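Side-chain contacts in amine oxidase (Emericella nidulans, PDB 3PGB), which probably oxidises primary amines to aldehydes with copper and a topaquinone cofactor made from one of its own tyrosines: residues A[112-117]-A[376-381]; A[199-204]-A[293-298]; A[275-280]-A[285-290]; A[352-357]-A[490-495]. All coordinates share one frame; numbering follows the deposited sequence.

Overall arrangement
The four contacts form two pairs on opposite sides of the chain's centre. Contacts 1 and 4 are buried, with centres about 15 Å apart, and both draw on the strands of the catalytic domain; they meet where Leu380 and Gly381 pack on Tyr490. Contacts 2 and 3, centres about 12 Å apart, are only partly buried and share helix 287-294, with Ile199 lying against Trp277 and Ile202 against Phe290. Chemistry follows place: contact 4 is almost purely aromatic, contact 1 lays a lysine chain over a tyrosine face on its way to a calcium site, with a water bridging at the hydroxyl end, and the two outlying contacts each add a hydrogen bond from an indole N-H, weak in contact 2 and nearly straight in contact 3.

Contact 1. Residues A[112-117]-A[376-381]; sequences PNKSEA and VLYELG
Two extended side chains meet here: Tyr378 sends its ring out with CG anti to the backbone N (chi1 171°), and Lys114, at chi1 -173° and stretched through all its later torsions, runs lengthwise over that ring in the opposite direction. CG of Lys114 sits above the middle of one ring face, 3.7 Å from the centroid and 11° off the normal, a clear CH-pi contact. Farther along, Lys114 CE reaches the ring base at CG of Tyr378, 4.0 Å away. The ammonium is thereby carried past the ring to Asp541, Asp543 and Asp687, with which it forms salt bridges; all three aspartates belong to a calcium site, so the lysine probably offsets some of their negative charge. The contact thus joins the start of helix 114-122 to a corner in the strand region 374-389 of the catalytic beta-sandwich domain of copper amine oxidases. At the far end of the ring, CB of Ala117 lies near the ring plane, 4.0 Å from Tyr378 CE1. A water links the hydroxyl of Tyr378 to the helix approach, donating to Pro112 O at 2.8 Å, and Trp68 NE1 is a further hydrogen-bond partner of Tyr378 OH.

Contact 2. Residues A[199-204]-A[293-298]; sequences IADITL and AYWSPG
Asp201 is the first residue of 199-204 to touch the other segment, two places beyond Ile199, which occupies the N-cap position of helix 200-207. Its carboxylate approaches the rim of the Trp295 indole, where OD2 lies near the ring plane, 3.2 Å from NE1. The resulting hydrogen bond from NE1 is weak, its N-H...O angle only 126°, and the carboxylate and indole planes are turned 29° from each other. OD2 is also 3.3 Å from Trp295 CZ2, so it rests along the indole edge rather than straight ahead of the N-H. Arg291, one turn earlier on the partner helix, makes a salt bridge with the same oxygen.

Ile202 comes next and supplies the apolar half of the contact. Its CG2 branch, anti to the backbone N, is set over the centre of the Tyr294 ring, 3.7 Å from the centroid and 9° off the normal. The other branch divides its contacts: CG1 approaches Trp295 NE1 at 3.7 Å, while CD1 reaches back toward the base of the tyrosine. Tyr294 also lays CD1 over one face of its neighbour Trp295, joining the two rings into one surface against Ile202. Beyond this, the hydroxyl of Tyr294 is hydrogen-bonded to Asp205, on the next turn of helix 200-207.

The contact thus ties that short helix to the C-terminal end of helix 287-294. Its chemistry implies that dispersion holds the buried side, while at the more exposed rim Asp201 probably relies more on the charge of Arg291 than on the bent hydrogen bond from the indole.

Contact 3. Residues A[275-280]-A[285-290]; sequences LGWMYN and ETTEEF
The indole N-H of Trp277 makes the one hydrogen bond across this contact, donated to Thr287 OG1 at 3.0 Å. It is nearly straight, at 165°, and the acceptor lies 8° out of the indole plane. With chi1 of -61°, Thr287 turns its hydroxyl to the indole edge and leaves the methyl anti to the backbone N. CD1 of Trp277 meanwhile comes within 4.3 Å of Phe290 CB. The indole five-membered ring and the Phe290 ring are nearly parallel, but they are displaced so far that they hardly overlap. Beyond them, Phe290 CE2 approaches CB of Tyr279 at 4.2 Å.

Strand 273-279 and helix 287-294 are joined through the short edge strand 282-284, and the helix packs back on the five-stranded antiparallel sheet. A classic beta bulge, Leu275 and Gly276 opposite Lys261, lies just before Trp277. The helix begins with a capping box: Thr286 OG1 accepts from Glu289 N at 3.2 Å, and the Glu289 carboxylate receives a weak bond from Thr286 N. Leu258, on the neighbouring strand, packs on both Trp277 and Phe290, while Ile195 and Phe240 also flank the indole.

The chemistry implies that the buried indole N-H is satisfied by a side chain of the first helical turn, linking that turn to the strand; the rest is van der Waals contact, aromatic at Phe290 and backbone to backbone at Gly276 and Glu285.

Contact 4. Residues A[352-357]-A[490-495]; sequences FSFYIA and YNFHMD
Phe352, Phe354 and Phe492 form an aromatic cluster in the buried interior of the catalytic beta-sandwich domain, where strand 352-359 faces strand 486-492 without a hydrogen bond between the two segments. Phe492 stands in the middle and meets its partners in different ways. Against Phe352 it is steeply inclined: the planes are 58° apart, neither stacked nor edge-to-face, and the centroids are separated by 5.2 Å. CD2 of Phe492 lies over one face of Phe352, offset toward the rim, and is 3.6 Å from CD1 of Phe352. CB of Phe492 adds a CH-pi contact to that ring, 4.1 Å from its centroid.

Phe354 is arranged otherwise. Its ring is almost parallel to that of Phe492, with the planes 10° apart, yet the two are shifted until they scarcely overlap. They therefore touch through their outer carbons, CE1 of Phe354 lying 3.7 Å from CE1 of Phe492. Phe354 places CG between its backbone N and carbonyl carbon (chi1 59°), whereas in Phe352 and Phe492 CG is anti to the carbonyl carbon.

Around the cluster, Trp349 packs on Phe492, Leu475 on Phe354, and the ring of Tyr371 meets Phe352. Just past Phe492 the chain approaches the dimer interface, where Asp495 is hydrogen-bonded to Thr711 of the second subunit and His493 packs on the same threonine. The carbonyl of His493, next in sequence to Phe492, also touches the cluster: its O lies near the plane of the Phe352 ring, at the edge, 3.3 Å from CE2 of Phe352.

Contact 1. Residues A[112-117]-A[376-381]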
loop_
_atom_site.group_PDB
_atom_site.type_symbol
_atom_site.label_atom_id
_atom_site.label_comp_id
_atom_site.label_asym_id
_atom_site.label_seq_id
_atom_site.Cartn_x
_atom_site.Cartn_y
_atom_site.Cartn_z
ATOM N N PRO A 112 16.092 -1.329 -30.650
ATOM C CA PRO A 112 15.470 -0.948 -31.907
ATOM C C PRO A 112 14.245 -0.071 -31.688
ATOM O O PRO A 112 13.606 -0.139 -30.638
ATOM C CB PRO A 112 15.078 -2.291 -32.534
ATOM C CG PRO A 112 14.934 -3.210 -31.405
ATOM C CD PRO A 112 15.914 -2.761 -30.360
ATOM N N ASN A 113 13.949 0.758 -32.680
ATOM C CA ASN A 113 12.779 1.610 -32.651
ATOM C C ASN A 113 11.508 0.765 -32.579
ATOM O O ASN A 113 11.458 -0.344 -33.117
ATOM C CB ASN A 113 12.757 2.505 -33.899
ATOM C CG ASN A 113 13.889 3.525 -33.913
ATOM O OD1 ASN A 113 14.408 3.910 -32.863
ATOM N ND2 ASN A 113 14.273 3.971 -35.106
ATOM N N LYS A 114 10.488 1.290 -31.908
ATOM C CA LYS A 114 9.202 0.595 -31.797
ATOM C C LYS A 114 8.605 0.315 -33.179
ATOM O O LYS A 114 7.983 -0.726 -33.394
ATOM C CB LYS A 114 8.228 1.421 -30.955
ATOM C CG LYS A 114 6.908 0.740 -30.632
ATOM C CD LYS A 114 6.000 1.671 -29.837
ATOM C CE LYS A 114 4.614 1.084 -29.652
ATOM N NZ LYS A 114 3.853 1.809 -28.595
ATOM N N SER A 115 8.808 1.245 -34.110
ATOM C CA SER A 115 8.311 1.096 -35.476
ATOM C C SER A 115 8.976 -0.077 -36.219
ATOM O O SER A 115 8.389 -0.619 -37.153
ATOM C CB SER A 115 8.481 2.411 -36.255
ATOM O OG SER A 115 9.828 2.866 -36.217
ATOM N N GLU A 116 10.188 -0.453 -35.801
ATOM C CA GLU A 116 10.860 -1.676 -36.286
ATOM C C GLU A 116 10.385 -2.923 -35.544
ATOM O O GLU A 116 10.210 -3.984 -36.147
ATOM C CB GLU A 116 12.377 -1.599 -36.083
ATOM C CG GLU A 116 13.146 -0.719 -37.039
ATOM C CD GLU A 116 14.635 -0.760 -36.734
ATOM O OE1 GLU A 116 15.342 -1.589 -37.355
ATOM O OE2 GLU A 116 15.091 0.003 -35.845
ATOM N N ALA A 117 10.221 -2.798 -34.227
ATOM C CA ALA A 117 9.900 -3.941 -33.373
ATOM C C ALA A 117 8.478 -4.465 -33.589
ATOM O O ALA A 117 8.275 -5.671 -33.696
ATOM C CB ALA A 117 10.112 -3.574 -31.921
ATOM N N VAL A 376 -0.771 -5.296 -23.656
ATOM C CA VAL A 376 -1.255 -4.150 -22.878
ATOM C C VAL A 376 -0.163 -3.091 -22.704
ATOM O O VAL A 376 -0.468 -1.909 -22.614
ATOM C CB VAL A 376 -1.831 -4.570 -21.503
ATOM C CG1 VAL A 376 -2.465 -5.955 -21.590
ATOM C CG2 VAL A 376 -0.774 -4.518 -20.425
ATOM N N LEU A 377 1.099 -3.518 -22.664
ATOM C CA LEU A 377 2.240 -2.607 -22.567
ATOM C C LEU A 377 3.372 -3.059 -23.488
ATOM O O LEU A 377 3.862 -4.185 -23.376
ATOM C CB LEU A 377 2.754 -2.558 -21.126
ATOM C CG LEU A 377 1.868 -1.898 -20.057
ATOM C CD1 LEU A 377 1.901 -2.676 -18.752
ATOM C CD2 LEU A 377 2.279 -0.450 -19.827
ATOM N N TYR A 378 3.775 -2.188 -24.408
ATOM C CA TYR A 378 4.941 -2.456 -25.250
ATOM C C TYR A 378 6.216 -2.422 -24.413
ATOM O O TYR A 378 7.137 -3.195 -24.655
ATOM C CB TYR A 378 5.044 -1.447 -26.411
ATOM C CG TYR A 378 6.347 -1.551 -27.183
ATOM C CD1 TYR A 378 6.545 -2.555 -28.125
ATOM C CD2 TYR A 378 7.388 -0.662 -26.949
ATOM C CE1 TYR A 378 7.737 -2.663 -28.823
ATOM C CE2 TYR A 378 8.587 -0.763 -27.639
ATOM C CZ TYR A 378 8.756 -1.766 -28.573
ATOM O OH TYR A 378 9.949 -1.866 -29.255
ATOM N N GLU A 379 6.256 -1.520 -23.435
ATOM C CA GLU A 379 7.454 -1.276 -22.641
ATOM C C GLU A 379 7.095 -0.745 -21.248
ATOM O O GLU A 379 6.237 0.129 -21.116
ATOM C CB GLU A 379 8.366 -0.275 -23.362
ATOM C CG GLU A 379 9.686 0.006 -22.628
ATOM C CD GLU A 379 10.514 1.114 -23.267
ATOM O OE1 GLU A 379 11.666 1.302 -22.825
ATOM O OE2 GLU A 379 10.019 1.804 -24.196
ATOM N N LEU A 380 7.749 -1.298 -20.226
ATOM C CA LEU A 380 7.631 -0.846 -18.837
ATOM C C LEU A 380 9.024 -0.905 -18.213
ATOM O O LEU A 380 9.673 -1.942 -18.255
ATOM C CB LEU A 380 6.663 -1.745 -18.064
ATOM C CG LEU A 380 6.312 -1.424 -16.602
ATOM C CD1 LEU A 380 5.753 -0.019 -16.428
ATOM C CD2 LEU A 380 5.307 -2.452 -16.065
ATOM N N GLY A 381 9.504 0.197 -17.655
ATOM C CA GLY A 381 10.857 0.184 -17.094
ATOM C C GLY A 381 11.293 1.442 -16.380
ATOM O O GLY A 381 10.827 2.533 -16.684
HETATM O O HOH W 1 11.919 -0.549 -28.500
#

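Contact 2. Residues A[199-204]-A[293-298]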
loop_
_atom_site.group_PDB
_atom_site.type_symbol
_atom_site.label_atom_id
_atom_site.label_comp_id
_atom_site.label_asym_id
_atom_site.label_seq_id
_atom_site.Cartn_x
_atom_site.Cartn_y
_atom_site.Cartn_z
ATOM N N ILE A 199 45.421 22.590 6.654
ATOM C CA ILE A 199 44.698 22.591 7.926
ATOM C C ILE A 199 44.779 21.232 8.631
ATOM O O ILE A 199 43.862 20.853 9.367
ATOM C CB ILE A 199 43.217 23.009 7.725
ATOM C CG1 ILE A 199 42.450 21.997 6.873
ATOM C CG2 ILE A 199 43.142 24.370 7.056
ATOM C CD1 ILE A 199 40.950 22.150 6.987
ATOM N N ALA A 200 45.880 20.510 8.421
ATOM C CA ALA A 200 46.072 19.198 9.040
ATOM C C ALA A 200 46.104 19.298 10.561
ATOM O O ALA A 200 45.552 18.447 11.263
ATOM C CB ALA A 200 47.346 18.560 8.546
ATOM N N ASP A 201 46.761 20.337 11.067
ATOM C CA ASP A 201 46.792 20.590 12.505
ATOM C C ASP A 201 45.379 20.820 13.051
ATOM O O ASP A 201 45.073 20.419 14.176
ATOM C CB ASP A 201 47.694 21.788 12.824
ATOM C CG ASP A 201 47.163 23.088 12.251
ATOM O OD1 ASP A 201 46.767 23.102 11.061
ATOM O OD2 ASP A 201 47.139 24.101 12.987
ATOM N N ILE A 202 44.531 21.461 12.249
ATOM C CA ILE A 202 43.154 21.747 12.643
ATOM C C ILE A 202 42.284 20.495 12.620
ATOM O O ILE A 202 41.498 20.284 13.537
ATOM C CB ILE A 202 42.514 22.838 11.761
ATOM C CG1 ILE A 202 43.195 24.187 12.027
ATOM C CG2 ILE A 202 41.017 22.939 12.035
ATOM C CD1 ILE A 202 42.700 25.309 11.140
ATOM N N THR A 203 42.434 19.662 11.591
ATOM C CA THR A 203 41.658 18.414 11.503
ATOM C C THR A 203 42.092 17.402 12.560
ATOM O O THR A 203 41.321 16.519 12.922
ATOM C CB THR A 203 41.709 17.762 10.092
ATOM O OG1 THR A 203 43.024 17.255 9.811
ATOM C CG2 THR A 203 41.292 18.766 9.023
ATOM N N LEU A 204 43.325 17.536 13.047
ATOM C CA LEU A 204 43.825 16.711 14.154
ATOM C C LEU A 204 43.208 17.155 15.475
ATOM O O LEU A 204 42.857 16.327 16.313
ATOM C CB LEU A 204 45.357 16.794 14.252
ATOM C CG LEU A 204 46.162 15.690 13.563
ATOM C CD1 LEU A 204 47.632 16.081 13.465
ATOM C CD2 LEU A 204 45.998 14.369 14.315
ATOM N N ALA A 293 40.735 32.361 13.009
ATOM C CA ALA A 293 39.499 32.218 13.768
ATOM C C ALA A 293 39.512 30.957 14.626
ATOM O O ALA A 293 39.161 31.011 15.804
ATOM C CB ALA A 293 38.299 32.211 12.836
ATOM N N TYR A 294 39.925 29.832 14.038
ATOM C CA TYR A 294 39.943 28.548 14.742
ATOM C C TYR A 294 40.713 28.630 16.055
ATOM O O TYR A 294 40.164 28.354 17.127
ATOM C CB TYR A 294 40.550 27.445 13.864
ATOM C CG TYR A 294 40.459 26.075 14.498
ATOM C CD1 TYR A 294 41.539 25.530 15.178
ATOM C CD2 TYR A 294 39.275 25.341 14.445
ATOM C CE1 TYR A 294 41.451 24.276 15.775
ATOM C CE2 TYR A 294 39.172 24.094 15.038
ATOM C CZ TYR A 294 40.263 23.567 15.699
ATOM O OH TYR A 294 40.166 22.334 16.292
ATOM N N TRP A 295 41.979 29.028 15.962
ATOM C CA TRP A 295 42.874 29.073 17.124
ATOM C C TRP A 295 42.690 30.301 18.038
ATOM O O TRP A 295 43.414 30.443 19.024
ATOM C CB TRP A 295 44.340 28.982 16.679
ATOM C CG TRP A 295 44.691 27.708 15.967
ATOM C CD1 TRP A 295 44.977 27.565 14.640
ATOM C CD2 TRP A 295 44.798 26.403 16.545
ATOM N NE1 TRP A 295 45.257 26.250 14.359
ATOM C CE2 TRP A 295 45.153 25.516 15.509
ATOM C CE3 TRP A 295 44.626 25.895 17.839
ATOM C CZ2 TRP A 295 45.344 24.149 15.725
ATOM C CZ3 TRP A 295 44.815 24.531 18.053
ATOM C CH2 TRP A 295 45.170 23.677 16.999
ATOM N N SER A 296 41.737 31.180 17.724
ATOM C CA SER A 296 41.382 32.270 18.638
ATOM C C SER A 296 40.705 31.729 19.898
ATOM O O SER A 296 40.030 30.697 19.844
ATOM C CB SER A 296 40.431 33.263 17.971
ATOM O OG SER A 296 41.073 33.943 16.914
ATOM N N PRO A 297 40.876 32.428 21.037
ATOM C CA PRO A 297 40.125 32.030 22.226
ATOM C C PRO A 297 38.629 32.218 22.021
ATOM O O PRO A 297 38.221 33.178 21.370
ATOM C CB PRO A 297 40.654 32.968 23.322
ATOM C CG PRO A 297 41.377 34.062 22.607
ATOM C CD PRO A 297 41.856 33.489 21.324
ATOM N N GLY A 298 37.831 31.292 22.554
ATOM C CA GLY A 298 36.369 31.363 22.451
ATOM C C GLY A 298 35.765 30.656 21.243
ATOM O O GLY A 298 34.537 30.575 21.116
#

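Contact 3. Residues A[275-280]-A[285-290]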
loop_
_atom_site.group_PDB
_atom_site.type_symbol
_atom_site.label_atom_id
_atom_site.label_comp_id
_atom_site.label_asym_id
_atom_site.label_seq_id
_atom_site.Cartn_x
_atom_site.Cartn_y
_atom_site.Cartn_z
ATOM N N LEU A 275 37.404 29.255 -2.934
ATOM C CA LEU A 275 36.398 30.308 -2.782
ATOM C C LEU A 275 35.994 30.540 -1.328
ATOM O O LEU A 275 35.495 31.617 -0.987
ATOM C CB LEU A 275 35.163 30.008 -3.636
ATOM C CG LEU A 275 35.365 30.037 -5.158
ATOM C CD1 LEU A 275 34.048 29.777 -5.863
ATOM C CD2 LEU A 275 35.955 31.361 -5.632
ATOM N N GLY A 276 36.207 29.544 -0.471
ATOM C CA GLY A 276 35.931 29.710 0.953
ATOM C C GLY A 276 35.789 28.432 1.760
ATOM O O GLY A 276 35.888 27.330 1.224
ATOM N N TRP A 277 35.573 28.615 3.063
ATOM C CA TRP A 277 35.323 27.540 4.015
ATOM C C TRP A 277 34.014 27.832 4.744
ATOM O O TRP A 277 33.611 28.987 4.839
ATOM C CB TRP A 277 36.431 27.489 5.067
ATOM C CG TRP A 277 37.781 27.072 4.585
ATOM C CD1 TRP A 277 38.772 27.888 4.121
ATOM C CD2 TRP A 277 38.314 25.745 4.567
ATOM N NE1 TRP A 277 39.883 27.148 3.796
ATOM C CE2 TRP A 277 39.627 25.829 4.057
ATOM C CE3 TRP A 277 37.805 24.491 4.916
ATOM C CZ2 TRP A 277 40.441 24.705 3.891
ATOM C CZ3 TRP A 277 38.613 23.374 4.750
ATOM C CH2 TRP A 277 39.915 23.490 4.241
ATOM N N MET A 278 33.361 26.802 5.274
ATOM C CA MET A 278 32.245 27.007 6.218
ATOM C C MET A 278 32.352 26.051 7.396
ATOM O O MET A 278 32.764 24.907 7.238
ATOM C CB MET A 278 30.881 26.849 5.540
ATOM C CG MET A 278 29.696 27.369 6.375
ATOM S SD MET A 278 29.062 26.241 7.658
ATOM C CE MET A 278 28.103 25.110 6.654
ATOM N N TYR A 279 31.995 26.546 8.576
ATOM C CA TYR A 279 31.961 25.746 9.792
ATOM C C TYR A 279 31.030 26.411 10.804
ATOM O O TYR A 279 31.115 27.620 11.040
ATOM C CB TYR A 279 33.366 25.600 10.391
ATOM C CG TYR A 279 33.448 24.557 11.486
ATOM C CD1 TYR A 279 33.602 23.212 11.179
ATOM C CD2 TYR A 279 33.364 24.915 12.831
ATOM C CE1 TYR A 279 33.675 22.246 12.180
ATOM C CE2 TYR A 279 33.436 23.950 13.843
ATOM C CZ TYR A 279 33.591 22.621 13.504
ATOM O OH TYR A 279 33.658 21.659 14.487
ATOM N N ASN A 280 30.133 25.625 11.390
ATOM C CA ASN A 280 29.199 26.137 12.382
ATOM C C ASN A 280 28.481 27.395 11.881
ATOM O O ASN A 280 28.353 28.374 12.610
ATOM C CB ASN A 280 29.950 26.417 13.695
ATOM C CG ASN A 280 29.026 26.484 14.904
ATOM O OD1 ASN A 280 27.848 26.114 14.834
ATOM N ND2 ASN A 280 29.562 26.956 16.023
ATOM N N GLU A 285 36.262 33.557 3.762
ATOM C CA GLU A 285 36.704 33.647 2.364
ATOM C C GLU A 285 38.073 32.984 2.091
ATOM O O GLU A 285 38.304 32.486 0.988
ATOM C CB GLU A 285 36.719 35.108 1.887
ATOM C CG GLU A 285 36.826 35.263 0.362
ATOM C CD GLU A 285 36.828 36.718 -0.120
ATOM O OE1 GLU A 285 36.950 37.646 0.718
ATOM O OE2 GLU A 285 36.712 36.929 -1.352
ATOM N N THR A 286 38.968 32.970 3.076
ATOM C CA THR A 286 40.310 32.409 2.881
ATOM C C THR A 286 40.708 31.461 4.008
ATOM O O THR A 286 40.116 31.482 5.093
ATOM C CB THR A 286 41.383 33.520 2.781
ATOM O OG1 THR A 286 41.622 34.086 4.076
ATOM C CG2 THR A 286 40.950 34.620 1.817
ATOM N N THR A 287 41.720 30.638 3.743
ATOM C CA THR A 287 42.251 29.710 4.739
ATOM C C THR A 287 42.895 30.458 5.918
ATOM O O THR A 287 42.734 30.055 7.072
ATOM C CB THR A 287 43.280 28.733 4.109
ATOM O OG1 THR A 287 42.643 27.952 3.094
ATOM C CG2 THR A 287 43.867 27.794 5.156
ATOM N N GLU A 288 43.614 31.543 5.624
ATOM C CA GLU A 288 44.232 32.375 6.664
ATOM C C GLU A 288 43.172 32.848 7.656
ATOM O O GLU A 288 43.365 32.761 8.866
ATOM C CB GLU A 288 44.945 33.585 6.037
ATOM C CG GLU A 288 45.786 34.433 7.018
ATOM C CD GLU A 288 45.626 35.953 6.802
ATOM O OE1 GLU A 288 46.587 36.608 6.323
ATOM O OE2 GLU A 288 44.532 36.489 7.113
ATOM N N GLU A 289 42.051 33.338 7.134
ATOM C CA GLU A 289 40.940 33.818 7.966
ATOM C C GLU A 289 40.326 32.726 8.844
ATOM O O GLU A 289 39.968 32.983 9.993
ATOM C CB GLU A 289 39.850 34.440 7.092
ATOM C CG GLU A 289 40.239 35.769 6.462
ATOM C CD GLU A 289 39.168 36.309 5.530
ATOM O OE1 GLU A 289 38.821 37.505 5.656
ATOM O OE2 GLU A 289 38.664 35.542 4.681
ATOM N N PHE A 290 40.200 31.517 8.302
ATOM C CA PHE A 290 39.703 30.373 9.069
ATOM C C PHE A 290 40.696 29.948 10.145
ATOM O O PHE A 290 40.313 29.716 11.290
ATOM C CB PHE A 290 39.406 29.185 8.149
ATOM C CG PHE A 290 38.968 27.947 8.884
ATOM C CD1 PHE A 290 39.739 26.794 8.855
ATOM C CD2 PHE A 290 37.783 27.940 9.613
ATOM C CE1 PHE A 290 39.339 25.657 9.532
ATOM C CE2 PHE A 290 37.375 26.803 10.297
ATOM C CZ PHE A 290 38.155 25.659 10.254
#

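Contact 4. Residues A[352-357]-A[490-495]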
loop_
_atom_site.group_PDB
_atom_site.type_symbol
_atom_site.label_atom_id
_atom_site.label_comp_id
_atom_site.label_asym_id
_atom_site.label_seq_id
_atom_site.Cartn_x
_atom_site.Cartn_y
_atom_site.Cartn_z
ATOM N N PHE A 352 -0.304 -14.267 -18.472
ATOM C CA PHE A 352 0.667 -13.199 -18.731
ATOM C C PHE A 352 1.901 -13.709 -19.460
ATOM O O PHE A 352 2.302 -14.865 -19.303
ATOM C CB PHE A 352 1.141 -12.572 -17.416
ATOM C CG PHE A 352 0.156 -11.633 -16.787
ATOM C CD1 PHE A 352 0.102 -10.302 -17.177
ATOM C CD2 PHE A 352 -0.697 -12.068 -15.791
ATOM C CE1 PHE A 352 -0.797 -9.425 -16.593
ATOM C CE2 PHE A 352 -1.595 -11.196 -15.206
ATOM C CZ PHE A 352 -1.643 -9.871 -15.610
ATOM N N SER A 353 2.516 -12.830 -20.244
ATOM C CA SER A 353 3.828 -13.099 -20.832
ATOM C C SER A 353 4.568 -11.793 -21.027
ATOM O O SER A 353 3.937 -10.739 -21.163
ATOM C CB SER A 353 3.701 -13.833 -22.172
ATOM O OG SER A 353 3.117 -13.005 -23.164
ATOM N N PHE A 354 5.898 -11.858 -21.040
ATOM C CA PHE A 354 6.714 -10.673 -21.283
ATOM C C PHE A 354 8.163 -11.042 -21.559
ATOM O O PHE A 354 8.594 -12.158 -21.256
ATOM C CB PHE A 354 6.644 -9.718 -20.087
ATOM C CG PHE A 354 7.104 -10.323 -18.789
ATOM C CD1 PHE A 354 6.203 -10.914 -17.931
ATOM C CD2 PHE A 354 8.446 -10.295 -18.432
ATOM C CE1 PHE A 354 6.622 -11.471 -16.735
ATOM C CE2 PHE A 354 8.878 -10.854 -17.235
ATOM C CZ PHE A 354 7.962 -11.437 -16.382
ATOM N N TYR A 355 8.905 -10.094 -22.131
ATOM C CA TYR A 355 10.347 -10.240 -22.338
ATOM C C TYR A 355 11.102 -9.412 -21.309
ATOM O O TYR A 355 10.668 -8.328 -20.935
ATOM C CB TYR A 355 10.752 -9.769 -23.736
ATOM C CG TYR A 355 10.277 -10.646 -24.876
ATOM C CD1 TYR A 355 8.962 -10.595 -25.311
ATOM C CD2 TYR A 355 11.147 -11.500 -25.530
ATOM C CE1 TYR A 355 8.518 -11.380 -26.365
ATOM C CE2 TYR A 355 10.718 -12.297 -26.588
ATOM C CZ TYR A 355 9.401 -12.233 -27.005
ATOM O OH TYR A 355 8.971 -13.027 -28.052
ATOM N N ILE A 356 12.241 -9.930 -20.874
ATOM C CA ILE A 356 13.132 -9.239 -19.951
ATOM C C ILE A 356 14.234 -8.542 -20.746
ATOM O O ILE A 356 14.806 -9.115 -21.673
ATOM C CB ILE A 356 13.759 -10.243 -18.954
ATOM C CG1 ILE A 356 12.675 -10.816 -18.035
ATOM C CG2 ILE A 356 14.869 -9.605 -18.125
ATOM C CD1 ILE A 356 13.166 -11.980 -17.182
ATOM N N ALA A 357 14.507 -7.291 -20.390
ATOM C CA ALA A 357 15.630 -6.540 -20.945
ATOM C C ALA A 357 16.441 -5.958 -19.803
ATOM O O ALA A 357 15.940 -5.830 -18.687
ATOM C CB ALA A 357 15.135 -5.446 -21.858
ATOM N N TYR A 490 8.156 -6.333 -9.912
ATOM C CA TYR A 490 7.042 -6.306 -10.855
ATOM C C TYR A 490 6.092 -7.441 -10.528
ATOM O O TYR A 490 6.466 -8.603 -10.611
ATOM C CB TYR A 490 7.537 -6.425 -12.292
ATOM C CG TYR A 490 8.230 -5.175 -12.758
ATOM C CD1 TYR A 490 9.619 -5.064 -12.716
ATOM C CD2 TYR A 490 7.495 -4.084 -13.206
ATOM C CE1 TYR A 490 10.255 -3.905 -13.125
ATOM C CE2 TYR A 490 8.122 -2.925 -13.619
ATOM C CZ TYR A 490 9.499 -2.841 -13.573
ATOM O OH TYR A 490 10.107 -1.687 -13.989
ATOM N N ASN A 491 4.865 -7.092 -10.156
ATOM C CA ASN A 491 3.870 -8.064 -9.714
ATOM C C ASN A 491 2.845 -8.331 -10.804
ATOM O O ASN A 491 2.463 -7.420 -11.528
ATOM C CB ASN A 491 3.122 -7.534 -8.488
ATOM C CG ASN A 491 4.000 -7.422 -7.272
ATOM O OD1 ASN A 491 4.785 -8.326 -6.979
ATOM N ND2 ASN A 491 3.872 -6.321 -6.544
ATOM N N PHE A 492 2.374 -9.571 -10.886
ATOM C CA PHE A 492 1.273 -9.929 -11.772
ATOM C C PHE A 492 0.270 -10.772 -11.003
ATOM O O PHE A 492 0.655 -11.733 -10.353
ATOM C CB PHE A 492 1.797 -10.704 -12.976
ATOM C CG PHE A 492 2.880 -9.990 -13.721
ATOM C CD1 PHE A 492 4.199 -10.105 -13.326
ATOM C CD2 PHE A 492 2.576 -9.190 -14.806
ATOM C CE1 PHE A 492 5.200 -9.436 -14.000
ATOM C CE2 PHE A 492 3.574 -8.523 -15.493
ATOM C CZ PHE A 492 4.887 -8.647 -15.087
ATOM N N HIS A 493 -1.010 -10.421 -11.096
ATOM C CA HIS A 493 -2.055 -11.072 -10.312
ATOM C C HIS A 493 -3.136 -11.714 -11.168
ATOM O O HIS A 493 -3.298 -11.374 -12.342
ATOM C CB HIS A 493 -2.681 -10.057 -9.378
ATOM C CG HIS A 493 -1.716 -9.469 -8.398
ATOM N ND1 HIS A 493 -0.851 -8.449 -8.728
ATOM C CD2 HIS A 493 -1.475 -9.765 -7.099
ATOM C CE1 HIS A 493 -0.121 -8.139 -7.672
ATOM N NE2 HIS A 493 -0.478 -8.925 -6.671
ATOM N N MET A 494 -3.881 -12.635 -10.564
ATOM C CA MET A 494 -4.904 -13.403 -11.276
ATOM C C MET A 494 -6.148 -12.595 -11.646
ATOM O O MET A 494 -6.977 -13.076 -12.407
ATOM C CB MET A 494 -5.315 -14.635 -10.465
ATOM C CG MET A 494 -4.235 -15.707 -10.384
ATOM S SD MET A 494 -3.765 -16.335 -12.007
ATOM C CE MET A 494 -5.223 -17.296 -12.430
ATOM N N ASP A 495 -6.271 -11.375 -11.121
ATOM C CA ASP A 495 -7.319 -10.435 -11.559
ATOM C C ASP A 495 -6.865 -9.551 -12.732
ATOM O O ASP A 495 -7.618 -8.703 -13.203
ATOM C CB ASP A 495 -7.780 -9.557 -10.383
ATOM C CG ASP A 495 -6.668 -8.655 -9.837
ATOM O OD1 ASP A 495 -6.989 -7.724 -9.071
ATOM O OD2 ASP A 495 -5.482 -8.865 -10.169
#